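Local coordinates for protein aspartate Carbamoyltransferase Regulatory Chain (Moritella profunda, PDB 2BE7) that probably serves as the zinc-containing regulatory chain of aspartate carbamoyltransferase, binding allosteric effectors in one domain and contacting the catalytic chains through the other, at residues D[106-110]-D[144-150]; D[120-124]-D[136-140]. All blocks are in the same frame, centred on the assembly; numbering follows the deposited sequence.

Contact 1. Residues D[106-110]-D[144-150]; sequences FPCPN and FSKDIVT. With ZN (zinc ion), chain J.
The irregular loop 106-110 comes nearest to the strand end and short helix of 144-150 at P109 and V149, whose CA atoms lie 6.2 Å apart, and no hydrogen bond joins the two backbones. P109 meets F144 from the opposite direction and lays its pyrrolidine ring over one face of the phenyl ring. Its CB stands almost straight above the ring centre, 3.6 Å from the centroid and 6° off the normal, a CH-pi contact. P109 CG, also over that face, touches V149 CG2 at 3.6 Å, and I148 CG2 packs more loosely against the same proline. The two branches of V149 divide the work: CG1, anti to the backbone N (chi1 -180°), touches F106 CB at 3.5 Å, while CG2 serves the proline. C108 SG, bound to zinc at 2.2 Å, approaches the F144 ring obliquely, with CE1 4.0 Å from the sulfur. The same sulfur accepts a hydrogen bond from N110 N at 3.5 Å and is thus held by both the metal and a backbone N-H. Were F144 an alanine, P109 would probably lose the ring under its CB and CG, and a gap would be likely beside C108 SG. S145 N hydrogen-bonds a polar side chain on the chain of another protein. F144 pairs through its backbone with L135 of strand 132-137, V149 packs on L135, and F106 and P109 both lean on F124 of strand 124-129, which sets the loop and the C-terminal helix 146-150 against the zinc-domain sheet.

Contact 2. Residues D[120-124]-D[136-140]; sequences VTSSF and KCKYC. With ZN (zinc ion), chain J.
The side chains of V120 and Y139 come in from opposite directions, the valine CB 3.5 Å from Y139 OH and its CG2 over one face of the ring, offset toward the rim. T121 O instead lies at the edge of that ring, 3.6 Å from Y139 CE2. With CG anti to the backbone N (chi1 175°) and the chain extended as far as CE, K138 lies along S123, its CD 3.5 Å from S123 OG. K138 NZ makes a weak hydrogen bond to Y139 OH, but has its stronger partner in a salt bridge to an acidic side chain of another protein's chain, and Y139 OH hydrogen-bonds an acidic side chain there too. F124 and C137 form an antiparallel non-hydrogen-bonded pair with side chains on the same face of the sheet, where the beta-hairpin of strands 124-129 and 132-137 runs into the C137-C140 CxxC turn of the Cys4 zinc site. The register is carried past this pair by K138 N, which gives S123 O a nearly straight bond of 2.6 Å (169° at the hydrogen). F124 CD2 rests 3.7 Å from C137 CA, and the cysteine sulfur stands obliquely to the ring. C137 SG and C140 SG bind zinc at 2.4 and 2.3 Å, and C108 and C113 complete the site.

In the fold
From the N terminus, the chain passes through the five-stranded sheet of the allosteric domain before reaching strand 101-102 and the first zinc loop, where 106-110 begins contact 1. After C113 it arrives at 120-124, goes through the hairpin 124-129/132-137, and closes contact 2 at 136-140, with 11 residues, mostly strand, between its segments. Strand 143-145 and helix 146-150 close contact 1 across 33 residues, a span that includes contact 2. Contact 1 sets the loop against the last strand and helix, contact 2 the run-in to the hairpin against its far end. Neighbouring strands of one sheet, a shared zinc and a probable F106 O to S122 OG hydrogen bond join the two.

Contact 1. Residues D[106-110]-D[144-150]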
loop_
_atom_site.group_PDB
_atom_site.type_symbol
_atom_site.label_atom_id
_atom_site.label_comp_id
_atom_site.label_asym_id
_atom_site.label_seq_id
_atom_site.Cartn_x
_atom_site.Cartn_y
_atom_site.Cartn_z
ATOM N N PHE D 106 24.209 -3.844 -30.644
ATOM C CA PHE D 106 24.140 -4.522 -29.336
ATOM C C PHE D 106 23.250 -3.794 -28.333
ATOM O O PHE D 106 23.211 -2.567 -28.303
ATOM C CB PHE D 106 25.537 -4.642 -28.723
ATOM C CG PHE D 106 26.562 -5.288 -29.639
ATOM C CD1 PHE D 106 27.564 -4.524 -30.230
ATOM C CD2 PHE D 106 26.520 -6.657 -29.900
ATOM C CE1 PHE D 106 28.501 -5.110 -31.057
ATOM C CE2 PHE D 106 27.440 -7.246 -30.729
ATOM C CZ PHE D 106 28.440 -6.475 -31.309
ATOM N N PRO D 107 22.555 -4.556 -27.476
ATOM C CA PRO D 107 21.800 -3.933 -26.425
ATOM C C PRO D 107 22.754 -3.615 -25.285
ATOM O O PRO D 107 23.769 -4.274 -25.140
ATOM C CB PRO D 107 20.809 -5.026 -26.023
ATOM C CG PRO D 107 21.561 -6.268 -26.199
ATOM C CD PRO D 107 22.479 -6.025 -27.385
ATOM N N CYS D 108 22.435 -2.610 -24.491
ATOM C CA CYS D 108 23.241 -2.262 -23.319
ATOM C C CYS D 108 23.208 -3.360 -22.244
ATOM O O CYS D 108 22.135 -3.850 -21.878
ATOM C CB CYS D 108 22.722 -0.958 -22.728
ATOM S SG CYS D 108 23.767 -0.289 -21.494
ATOM N N PRO D 109 24.385 -3.785 -21.763
ATOM C CA PRO D 109 24.403 -4.731 -20.643
ATOM C C PRO D 109 23.760 -4.227 -19.350
ATOM O O PRO D 109 23.435 -5.058 -18.499
ATOM C CB PRO D 109 25.892 -4.997 -20.423
ATOM C CG PRO D 109 26.536 -4.628 -21.706
ATOM C CD PRO D 109 25.741 -3.501 -22.262
ATOM N N ASN D 110 23.602 -2.901 -19.204
ATOM C CA ASN D 110 22.966 -2.293 -18.014
ATOM C C ASN D 110 21.452 -2.458 -18.083
ATOM O O ASN D 110 20.826 -1.859 -18.946
ATOM C CB ASN D 110 23.363 -0.806 -17.902
ATOM C CG ASN D 110 22.505 0.005 -16.881
ATOM O OD1 ASN D 110 21.787 -0.550 -16.051
ATOM N ND2 ASN D 110 22.596 1.342 -16.966
ATOM N N PHE D 144 31.550 -1.047 -20.561
ATOM C CA PHE D 144 31.624 -2.514 -20.534
ATOM C C PHE D 144 32.683 -3.049 -21.474
ATOM O O PHE D 144 32.875 -2.526 -22.565
ATOM C CB PHE D 144 30.287 -3.120 -20.948
ATOM C CG PHE D 144 29.158 -2.733 -20.067
ATOM C CD1 PHE D 144 28.259 -1.751 -20.464
ATOM C CD2 PHE D 144 28.994 -3.347 -18.831
ATOM C CE1 PHE D 144 27.195 -1.392 -19.644
ATOM C CE2 PHE D 144 27.945 -2.997 -18.004
ATOM C CZ PHE D 144 27.038 -2.015 -18.409
ATOM N N SER D 145 33.336 -4.126 -21.065
ATOM C CA SER D 145 34.355 -4.772 -21.898
ATOM C C SER D 145 33.714 -5.502 -23.084
ATOM O O SER D 145 32.764 -6.265 -22.898
ATOM C CB SER D 145 35.161 -5.750 -21.054
ATOM O OG SER D 145 34.296 -6.449 -20.185
ATOM N N LYS D 146 34.245 -5.267 -24.289
ATOM C CA LYS D 146 33.677 -5.807 -25.535
ATOM C C LYS D 146 33.008 -7.163 -25.313
ATOM O O LYS D 146 31.827 -7.325 -25.611
ATOM C CB LYS D 146 34.745 -5.913 -26.633
ATOM N N ASP D 147 33.762 -8.109 -24.749
ATOM C CA ASP D 147 33.282 -9.475 -24.501
ATOM C C ASP D 147 31.945 -9.507 -23.765
ATOM O O ASP D 147 31.033 -10.211 -24.178
ATOM C CB ASP D 147 34.320 -10.284 -23.712
ATOM C CG ASP D 147 35.541 -10.680 -24.553
ATOM O OD1 ASP D 147 35.556 -10.431 -25.777
ATOM O OD2 ASP D 147 36.496 -11.248 -23.979
ATOM N N ILE D 148 31.821 -8.738 -22.690
ATOM C CA ILE D 148 30.566 -8.673 -21.936
ATOM C C ILE D 148 29.416 -8.266 -22.852
ATOM O O ILE D 148 28.334 -8.824 -22.763
ATOM C CB ILE D 148 30.657 -7.689 -20.737
ATOM C CG1 ILE D 148 31.304 -8.349 -19.517
ATOM C CG2 ILE D 148 29.276 -7.204 -20.304
ATOM C CD1 ILE D 148 32.629 -9.070 -19.790
ATOM N N VAL D 149 29.662 -7.304 -23.738
ATOM C CA VAL D 149 28.642 -6.808 -24.663
ATOM C C VAL D 149 28.417 -7.751 -25.854
ATOM O O VAL D 149 27.326 -7.836 -26.390
ATOM C CB VAL D 149 29.026 -5.415 -25.206
ATOM C CG1 VAL D 149 27.963 -4.880 -26.177
ATOM C CG2 VAL D 149 29.205 -4.435 -24.081
ATOM N N THR D 150 29.460 -8.445 -26.269
ATOM C CA THR D 150 29.407 -9.346 -27.416
ATOM C C THR D 150 28.500 -10.563 -27.206
ATOM O O THR D 150 27.765 -10.933 -28.115
ATOM C CB THR D 150 30.833 -9.809 -27.747
ATOM O OG1 THR D 150 31.553 -8.696 -28.279
ATOM C CG2 THR D 150 30.868 -10.976 -28.749
HETATM ZN ZN ZN J . 23.253 1.858 -21.436
#

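Contact 2. Residues D[120-124]-D[136-140]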
loop_
_atom_site.group_PDB
_atom_site.type_symbol
_atom_site.label_atom_id
_atom_site.label_comp_id
_atom_site.label_asym_id
_atom_site.label_seq_id
_atom_site.Cartn_x
_atom_site.Cartn_y
_atom_site.Cartn_z
ATOM N N VAL D 120 14.873 4.093 -29.236
ATOM C CA VAL D 120 16.189 4.670 -29.535
ATOM C C VAL D 120 17.132 3.583 -30.056
ATOM O O VAL D 120 17.034 2.420 -29.674
ATOM C CB VAL D 120 16.831 5.402 -28.317
ATOM C CG1 VAL D 120 16.042 6.658 -28.002
ATOM C CG2 VAL D 120 16.924 4.505 -27.100
ATOM N N THR D 121 18.023 3.984 -30.951
ATOM C CA THR D 121 19.077 3.118 -31.473
ATOM C C THR D 121 20.207 2.992 -30.447
ATOM O O THR D 121 20.670 3.996 -29.907
ATOM C CB THR D 121 19.588 3.685 -32.823
ATOM O OG1 THR D 121 19.050 2.891 -33.885
ATOM C CG2 THR D 121 21.111 3.693 -32.926
ATOM N N SER D 122 20.660 1.768 -30.183
ATOM C CA SER D 122 21.736 1.571 -29.197
ATOM C C SER D 122 23.043 2.155 -29.724
ATOM O O SER D 122 23.292 2.152 -30.940
ATOM C CB SER D 122 21.920 0.096 -28.856
ATOM O OG SER D 122 22.502 -0.599 -29.940
ATOM N N SER D 123 23.875 2.642 -28.808
ATOM C CA SER D 123 25.071 3.389 -29.195
ATOM C C SER D 123 26.170 3.357 -28.142
ATOM O O SER D 123 25.993 3.865 -27.027
ATOM C CB SER D 123 24.716 4.843 -29.493
ATOM O OG SER D 123 25.872 5.569 -29.881
ATOM N N PHE D 124 27.307 2.776 -28.524
ATOM C CA PHE D 124 28.480 2.676 -27.657
ATOM C C PHE D 124 29.667 3.315 -28.329
ATOM O O PHE D 124 29.805 3.218 -29.543
ATOM C CB PHE D 124 28.831 1.220 -27.392
ATOM C CG PHE D 124 27.692 0.413 -26.876
ATOM C CD1 PHE D 124 26.798 -0.175 -27.759
ATOM C CD2 PHE D 124 27.513 0.227 -25.515
ATOM C CE1 PHE D 124 25.743 -0.924 -27.299
ATOM C CE2 PHE D 124 26.457 -0.527 -25.048
ATOM C CZ PHE D 124 25.568 -1.104 -25.946
ATOM N N LYS D 136 31.583 2.134 -24.019
ATOM C CA LYS D 136 30.862 3.051 -23.143
ATOM C C LYS D 136 29.562 3.456 -23.817
ATOM O O LYS D 136 29.563 4.003 -24.919
ATOM C CB LYS D 136 31.692 4.290 -22.806
ATOM C CG LYS D 136 31.034 5.182 -21.762
ATOM C CD LYS D 136 31.811 6.454 -21.559
ATOM C CE LYS D 136 30.933 7.574 -21.072
ATOM N NZ LYS D 136 31.706 8.844 -21.038
ATOM N N CYS D 137 28.464 3.191 -23.127
ATOM C CA CYS D 137 27.121 3.438 -23.640
ATOM C C CYS D 137 26.775 4.928 -23.711
ATOM O O CYS D 137 26.905 5.658 -22.735
ATOM C CB CYS D 137 26.114 2.722 -22.753
ATOM S SG CYS D 137 24.436 3.146 -23.072
ATOM N N LYS D 138 26.331 5.362 -24.881
ATOM C CA LYS D 138 25.934 6.754 -25.115
ATOM C C LYS D 138 24.860 7.246 -24.131
ATOM O O LYS D 138 24.903 8.376 -23.678
ATOM C CB LYS D 138 25.430 6.874 -26.551
ATOM C CG LYS D 138 24.859 8.217 -26.972
ATOM C CD LYS D 138 24.017 8.026 -28.251
ATOM C CE LYS D 138 23.351 9.301 -28.734
ATOM N NZ LYS D 138 21.926 9.006 -29.022
ATOM N N TYR D 139 23.904 6.390 -23.801
ATOM C CA TYR D 139 22.824 6.777 -22.907
ATOM C C TYR D 139 23.217 6.674 -21.418
ATOM O O TYR D 139 23.475 7.696 -20.804
ATOM C CB TYR D 139 21.547 5.992 -23.248
ATOM C CG TYR D 139 21.005 6.372 -24.599
ATOM C CD1 TYR D 139 20.156 7.453 -24.734
ATOM C CD2 TYR D 139 21.374 5.684 -25.741
ATOM C CE1 TYR D 139 19.663 7.831 -25.969
ATOM C CE2 TYR D 139 20.895 6.055 -26.980
ATOM C CZ TYR D 139 20.036 7.134 -27.088
ATOM O OH TYR D 139 19.545 7.545 -28.306
ATOM N N CYS D 140 23.304 5.471 -20.854
ATOM C CA CYS D 140 23.623 5.319 -19.422
ATOM C C CYS D 140 25.045 5.686 -18.995
ATOM O O CYS D 140 25.329 5.751 -17.794
ATOM C CB CYS D 140 23.349 3.895 -18.940
ATOM S SG CYS D 140 24.423 2.652 -19.617
HETATM ZN ZN ZN J . 23.253 1.858 -21.436
#